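PDB 5KZT: Peptide/nickel transport system substrate-binding protein from Listeria monocytogenes serotype 1/2a, which binds a peptide in this crystal and probably serves as the substrate-binding component of a bacterial peptide transport system. Local coordinates for residues A[327-330]-A[331-334]; A[338-341]-A[342-345]; A[451-454]-A[455-458]. All coordinates share one frame; numbering follows the deposited sequence.

Interaction 1 of 3, residues A[327-330]-A[331-334]; sequences TFDP and GNKE
Asp329 and Asn332 are brought together by their first torsions. Asp329 carries CG opposite its own nitrogen (chi1 -174°), which sends the carboxylate back over the turn that follows. Asn332 holds its amide between its nitrogen and carbonyl carbon (chi1 67°), and its OD1 meets Asp329 CB at 3.2 Å. Carboxylate and amide planes stand 63° apart.

Asp329 OD1 accepts from Gly331 N at 2.8 Å on its anti side, with the donor well out of the carboxylate plane. Asn332 OD1 takes the nitrogen two residues on, Glu334 N at 3.2 Å, from above its carbonyl plane; this is an Asx turn, and the Asp329 bond has the same spacing. The short side chains of Asp and Asn are well suited to such bonds. Between them, the ring of Pro330 restricts its own phi, and Gly331, having no side chain, lets the carboxylate lie close against its backbone.

The two ends of the turn are tied by a pair of backbone bonds, Asp329 N to Glu334 O at 2.9 Å and Lys333 N to Asp329 O at 2.8 Å. One residue thus faces two, and Lys333 has positive phi, the pattern of a G1 beta bulge, although no regular strand flanks it. Beside this pair, Phe328 CD2 lies 3.3 Å from Lys333 O, which approaches the ring obliquely. Thr327, Asp329 and Pro330 pack on Trp474, setting the loop against helix 471-487.

Gln471 also bonds to Asp329 OD1. The other oxygen, OD2, has Asn332 OD1 3.3 Å away and the acid of Glu339 close by; so many acceptors round one carboxylate would probably raise its proton affinity, and a proton may be shared there.

Interaction 2 of 3, residues A[338-341]-A[342-345]; sequences KESG and KHLE
Gly341 and His343 meet where the carbonyl of the glycine comes up to the imidazole, with Gly341 O 3.1 Å from His343 CD2 in an oblique approach; the hydrogen bond to this oxygen comes from Asn320 ND2. With CG beside its own nitrogen (chi1 -51°), the ring is turned back toward Ser340, where NE2 donates to OG at 2.9 Å, nearly in the ring plane. Ser340 OG also bonds to Glu481, and His343 ND1 to Thr486, so the imidazole is held at both nitrogens and its rotation is fixed between the helix end and helix 471-487.

Gly341 ends helix 336-340 with a positive phi (72°) and an extended psi, a combination that glycine, lacking a CB, takes far more readily than other residues. The turn leaves Ser340 O without a following helical turn to serve. A water takes that place, donating to Ser340 O at 2.7 Å and to Lys342 O at 2.7 Å. It lies above one face of the His343 ring, offset toward the rim. Lys342 itself touches the glycine through CB, 3.7 Å from Gly341 C; its long aliphatic chain carries the charge away from the bend, as befits an exposed position.

Interaction 3 of 3, residues A[451-454]-A[455-458]; sequences SNKD and YDKI
Asn452 is the N-cap of helix 453-459, and its contact with Tyr455 opens the helix. As a cap, its side-chain oxygen accepts from backbone nitrogens that the first turn would otherwise leave without carbonyl partners. Tyr455 N reaches Asn452 OD1 at 3.0 Å, from above the amide's carbonyl plane, and Asp454 N adds a weak bond to the same oxygen. The placing depends on CG standing opposite the backbone nitrogen (chi1 180°). ND2, the other branch of the amide, bonds to Asp488, so both polar atoms of the cap are engaged and the amide's rotation is set.

Among the backbone bonds, Asp456 N to Asn452 O, 3.1 Å, is nearly straight and lies in the carbonyl plane. Lys457 N to Lys453 O and Ile458 N to Asp454 O continue the helical pattern.

The charged contact is the salt bridge of Lys453 NZ with Asp456 OD2, 2.6 Å apart. Bends at chi2 and chi3 curl the lysine back over the turn, and NZ arrives on the anti side of the carboxylate. Thr441 bonds to the same oxygen. Asp454 suits the first turn, where its negative charge would probably be favoured by the helix's positive end.

Apolar packing is modest across the turn: Asn452 CB and Tyr455 CB lie 3.9 Å apart. Tyr455 sends its ring away to Leu484 and its OH to Leu436 O, while Ile458 packs on Ile483. A water accepts from Asn452 N at 3.0 Å and lies 2.8 Å from Asp456 OD1.

How the interactions relate
Interactions 1 and 2 are neighbours in sequence and in space, with centres about 16 Å apart, and they meet through helix 336-340: Asp329 OD2 lies 2.6 Å from Glu339 OE2. Interaction 3 stands apart, its nearest atoms about 13 Å from interaction 1 and about 10 Å from interaction 2. Helix 471-487 links all three, with Trp474 facing interaction 1, Glu481 interaction 2, and Ile483 and Leu484 interaction 3. Each centre lies about 23 to 24 Å from the centre of the chain, consistent with peripheral packing. The contacts described are made by the protein's own side chains and backbone, together with water.

Interaction 1 of 3, residues A[327-330]-A[331-334]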
loop_
_atom_site.group_PDB
_atom_site.type_symbol
_atom_site.label_atom_id
_atom_site.label_comp_id
_atom_site.label_asym_id
_atom_site.label_seq_id
_atom_site.Cartn_x
_atom_site.Cartn_y
_atom_site.Cartn_z
ATOM N N THR A 327 12.032 9.386 -5.675
ATOM C CA THR A 327 12.040 9.366 -7.137
ATOM C C THR A 327 12.689 10.656 -7.691
ATOM O O THR A 327 12.512 11.728 -7.131
ATOM C CB THR A 327 10.598 9.173 -7.649
ATOM O OG1 THR A 327 10.605 9.070 -9.064
ATOM C CG2 THR A 327 9.710 10.310 -7.253
ATOM N N PHE A 328 13.454 10.525 -8.779
ATOM C CA PHE A 328 14.361 11.570 -9.234
ATOM C C PHE A 328 14.296 11.730 -10.740
ATOM O O PHE A 328 14.005 10.790 -11.474
ATOM C CB PHE A 328 15.805 11.257 -8.828
ATOM C CG PHE A 328 15.996 11.093 -7.343
ATOM C CD1 PHE A 328 15.777 9.860 -6.737
ATOM C CD2 PHE A 328 16.397 12.169 -6.556
ATOM C CE1 PHE A 328 15.929 9.708 -5.365
ATOM C CE2 PHE A 328 16.574 12.014 -5.186
ATOM C CZ PHE A 328 16.322 10.789 -4.588
ATOM N N ASP A 329 14.550 12.955 -11.172
ATOM C CA ASP A 329 14.416 13.389 -12.557
ATOM C C ASP A 329 15.410 12.607 -13.424
ATOM O O ASP A 329 16.594 12.571 -13.109
ATOM C CB ASP A 329 14.684 14.907 -12.587
ATOM C CG ASP A 329 14.455 15.558 -13.950
ATOM O OD1 ASP A 329 14.606 14.901 -14.987
ATOM O OD2 ASP A 329 14.155 16.769 -13.984
ATOM N N PRO A 330 14.932 11.974 -14.527
ATOM C CA PRO A 330 15.869 11.223 -15.372
ATOM C C PRO A 330 16.899 12.129 -16.036
ATOM O O PRO A 330 17.969 11.665 -16.384
ATOM C CB PRO A 330 14.954 10.529 -16.405
ATOM C CG PRO A 330 13.757 11.400 -16.456
ATOM C CD PRO A 330 13.561 11.873 -15.038
ATOM N N GLY A 331 16.582 13.412 -16.194
ATOM C CA GLY A 331 17.488 14.371 -16.810
ATOM C C GLY A 331 18.647 14.776 -15.944
ATOM O O GLY A 331 19.818 14.616 -16.338
ATOM N N ASN A 332 18.341 15.344 -14.786
ATOM C CA ASN A 332 19.390 15.904 -13.920
ATOM C C ASN A 332 19.483 15.289 -12.521
ATOM O O ASN A 332 20.210 15.813 -11.687
ATOM C CB ASN A 332 19.220 17.423 -13.812
ATOM C CG ASN A 332 17.959 17.842 -13.062
ATOM O OD1 ASN A 332 17.144 17.023 -12.619
ATOM N ND2 ASN A 332 17.794 19.149 -12.921
ATOM N N LYS A 333 18.723 14.222 -12.263
ATOM C CA LYS A 333 18.785 13.474 -11.020
ATOM C C LYS A 333 18.263 14.198 -9.763
ATOM O O LYS A 333 18.451 13.697 -8.649
ATOM C CB LYS A 333 20.198 12.921 -10.780
ATOM C CG LYS A 333 20.712 12.066 -11.912
ATOM C CD LYS A 333 22.134 11.624 -11.627
ATOM C CE LYS A 333 22.399 10.217 -12.160
ATOM N NZ LYS A 333 23.844 9.922 -11.982
ATOM N N GLU A 334 17.562 15.323 -9.945
ATOM C CA GLU A 334 16.995 16.063 -8.814
ATOM C C GLU A 334 15.694 15.440 -8.341
ATOM O O GLU A 334 14.908 14.922 -9.135
ATOM C CB GLU A 334 16.775 17.537 -9.166
ATOM C CG GLU A 334 18.043 18.326 -9.407
ATOM C CD GLU A 334 18.867 18.583 -8.151
ATOM O OE1 GLU A 334 18.474 18.220 -7.028
ATOM O OE2 GLU A 334 19.943 19.151 -8.306
#

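Interaction 2 of 3, residues A[338-341]-A[342-345]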
loop_
_atom_site.group_PDB
_atom_site.type_symbol
_atom_site.label_atom_id
_atom_site.label_comp_id
_atom_site.label_asym_id
_atom_site.label_seq_id
_atom_site.Cartn_x
_atom_site.Cartn_y
_atom_site.Cartn_z
ATOM N N LYS A 338 11.646 18.483 -4.795
ATOM C CA LYS A 338 12.342 19.772 -4.974
ATOM C C LYS A 338 11.823 20.511 -6.237
ATOM O O LYS A 338 11.588 21.726 -6.209
ATOM C CB LYS A 338 13.866 19.538 -5.019
ATOM C CG LYS A 338 14.737 20.769 -5.214
ATOM C CD LYS A 338 16.188 20.405 -5.550
ATOM C CE LYS A 338 17.071 21.640 -5.726
ATOM N NZ LYS A 338 16.610 22.515 -6.838
ATOM N N GLU A 339 11.618 19.774 -7.324
ATOM C CA GLU A 339 11.071 20.349 -8.570
ATOM C C GLU A 339 9.610 20.761 -8.425
ATOM O O GLU A 339 9.200 21.763 -8.984
ATOM C CB GLU A 339 11.235 19.381 -9.752
ATOM C CG GLU A 339 12.686 19.017 -10.016
ATOM C CD GLU A 339 12.880 18.130 -11.217
ATOM O OE1 GLU A 339 11.961 17.364 -11.579
ATOM O OE2 GLU A 339 13.970 18.197 -11.790
ATOM N N SER A 340 8.825 19.979 -7.688
ATOM C CA SER A 340 7.416 20.299 -7.455
ATOM C C SER A 340 7.225 21.485 -6.512
ATOM O O SER A 340 6.244 22.227 -6.634
ATOM C CB SER A 340 6.689 19.093 -6.871
ATOM O OG SER A 340 5.288 19.252 -6.983
ATOM N N GLY A 341 8.148 21.633 -5.558
ATOM C CA GLY A 341 7.994 22.575 -4.456
ATOM C C GLY A 341 6.956 22.148 -3.437
ATOM O O GLY A 341 6.293 21.087 -3.570
ATOM N N LYS A 342 6.794 22.979 -2.416
ATOM C CA LYS A 342 5.809 22.707 -1.374
ATOM C C LYS A 342 4.413 23.124 -1.840
ATOM O O LYS A 342 4.277 24.064 -2.605
ATOM C CB LYS A 342 6.181 23.412 -0.076
ATOM C CG LYS A 342 7.450 22.877 0.554
ATOM C CD LYS A 342 7.817 23.694 1.780
ATOM C CE LYS A 342 8.990 23.112 2.556
ATOM N NZ LYS A 342 10.194 22.875 1.701
ATOM N N HIS A 343 3.400 22.395 -1.372
ATOM C CA HIS A 343 2.000 22.715 -1.597
ATOM C C HIS A 343 1.221 22.679 -0.294
ATOM O O HIS A 343 1.549 21.886 0.591
ATOM C CB HIS A 343 1.397 21.694 -2.554
ATOM C CG HIS A 343 2.193 21.509 -3.792
ATOM N ND1 HIS A 343 1.970 22.244 -4.934
ATOM C CD2 HIS A 343 3.238 20.694 -4.062
ATOM C CE1 HIS A 343 2.840 21.881 -5.859
ATOM N NE2 HIS A 343 3.626 20.948 -5.353
ATOM N N LEU A 344 0.196 23.531 -0.189
ATOM C CA LEU A 344 -0.744 23.538 0.946
ATOM C C LEU A 344 -0.037 23.490 2.312
ATOM O O LEU A 344 -0.254 22.582 3.131
ATOM C CB LEU A 344 -1.747 22.378 0.836
ATOM C CG LEU A 344 -2.550 22.291 -0.473
ATOM C CD1 LEU A 344 -3.304 20.959 -0.522
ATOM C CD2 LEU A 344 -3.495 23.458 -0.654
ATOM N N GLU A 345 0.820 24.479 2.525
ATOM C CA GLU A 345 1.537 24.635 3.782
ATOM C C GLU A 345 0.619 25.140 4.887
ATOM O O GLU A 345 -0.233 25.995 4.655
ATOM C CB GLU A 345 2.729 25.579 3.606
ATOM C CG GLU A 345 3.796 25.012 2.677
ATOM C CD GLU A 345 5.001 25.925 2.529
ATOM O OE1 GLU A 345 5.828 25.979 3.450
ATOM O OE2 GLU A 345 5.132 26.570 1.474
HETATM O O HOH W 1 4.939 24.164 -5.190
#

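Interaction 3 of 3, residues A[451-454]-A[455-458]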
loop_
_atom_site.group_PDB
_atom_site.type_symbol
_atom_site.label_atom_id
_atom_site.label_comp_id
_atom_site.label_asym_id
_atom_site.label_seq_id
_atom_site.Cartn_x
_atom_site.Cartn_y
_atom_site.Cartn_z
ATOM N N SER A 451 -12.574 14.820 -9.637
ATOM C CA SER A 451 -12.429 14.706 -11.082
ATOM C C SER A 451 -11.897 16.010 -11.631
ATOM O O SER A 451 -12.584 17.041 -11.555
ATOM C CB SER A 451 -13.777 14.404 -11.733
ATOM O OG SER A 451 -13.679 14.257 -13.144
ATOM N N ASN A 452 -10.682 15.959 -12.176
ATOM C CA ASN A 452 -10.110 17.072 -12.932
ATOM C C ASN A 452 -9.566 16.520 -14.254
ATOM O O ASN A 452 -8.597 15.770 -14.252
ATOM C CB ASN A 452 -9.004 17.738 -12.109
ATOM C CG ASN A 452 -8.366 18.906 -12.840
ATOM O OD1 ASN A 452 -8.030 18.783 -14.004
ATOM N ND2 ASN A 452 -8.221 20.046 -12.168
ATOM N N LYS A 453 -10.188 16.894 -15.380
ATOM C CA LYS A 453 -9.784 16.349 -16.691
ATOM C C LYS A 453 -8.372 16.706 -17.122
ATOM O O LYS A 453 -7.752 15.949 -17.871
ATOM C CB LYS A 453 -10.772 16.729 -17.802
ATOM C CG LYS A 453 -12.193 16.181 -17.651
ATOM C CD LYS A 453 -12.307 14.723 -17.199
ATOM C CE LYS A 453 -11.679 13.708 -18.176
ATOM N NZ LYS A 453 -11.417 12.357 -17.576
ATOM N N ASP A 454 -7.860 17.847 -16.672
ATOM C CA ASP A 454 -6.474 18.226 -16.974
ATOM C C ASP A 454 -5.488 17.302 -16.251
ATOM O O ASP A 454 -4.446 16.925 -16.802
ATOM C CB ASP A 454 -6.198 19.681 -16.563
ATOM C CG ASP A 454 -7.037 20.685 -17.334
ATOM O OD1 ASP A 454 -7.454 20.388 -18.476
ATOM O OD2 ASP A 454 -7.286 21.778 -16.779
ATOM N N TYR A 455 -5.827 16.948 -15.015
ATOM C CA TYR A 455 -5.053 15.982 -14.234
ATOM C C TYR A 455 -5.053 14.629 -14.944
ATOM O O TYR A 455 -3.990 14.103 -15.207
ATOM C CB TYR A 455 -5.613 15.854 -12.822
ATOM C CG TYR A 455 -4.771 15.027 -11.880
ATOM C CD1 TYR A 455 -3.657 15.566 -11.260
ATOM C CD2 TYR A 455 -5.113 13.705 -11.586
ATOM C CE1 TYR A 455 -2.893 14.814 -10.370
ATOM C CE2 TYR A 455 -4.363 12.948 -10.685
ATOM C CZ TYR A 455 -3.245 13.510 -10.085
ATOM O OH TYR A 455 -2.458 12.776 -9.209
ATOM N N ASP A 456 -6.239 14.129 -15.316
ATOM C CA ASP A 456 -6.366 12.863 -16.086
ATOM C C ASP A 456 -5.571 12.882 -17.380
ATOM O O ASP A 456 -4.916 11.898 -17.713
ATOM C CB ASP A 456 -7.822 12.550 -16.457
ATOM C CG ASP A 456 -8.732 12.455 -15.263
ATOM O OD1 ASP A 456 -8.253 12.172 -14.147
ATOM O OD2 ASP A 456 -9.949 12.694 -15.439
ATOM N N LYS A 457 -5.637 13.995 -18.103
ATOM C CA LYS A 457 -4.937 14.131 -19.378
ATOM C C LYS A 457 -3.418 14.013 -19.210
ATOM O O LYS A 457 -2.744 13.331 -20.006
ATOM C CB LYS A 457 -5.297 15.449 -20.059
ATOM C CG LYS A 457 -4.665 15.595 -21.436
ATOM C CD LYS A 457 -5.506 16.441 -22.391
ATOM C CE LYS A 457 -5.702 15.754 -23.741
ATOM N NZ LYS A 457 -4.421 15.430 -24.430
ATOM N N ILE A 458 -2.891 14.642 -18.163
ATOM C CA ILE A 458 -1.474 14.487 -17.826
ATOM C C ILE A 458 -1.102 13.025 -17.581
ATOM O O ILE A 458 -0.126 12.534 -18.141
ATOM C CB ILE A 458 -1.055 15.368 -16.621
ATOM C CG1 ILE A 458 -0.885 16.814 -17.101
ATOM C CG2 ILE A 458 0.239 14.855 -15.996
ATOM C CD1 ILE A 458 -0.555 17.822 -16.024
HETATM O O HOH W 2 -8.846 13.665 -11.854
#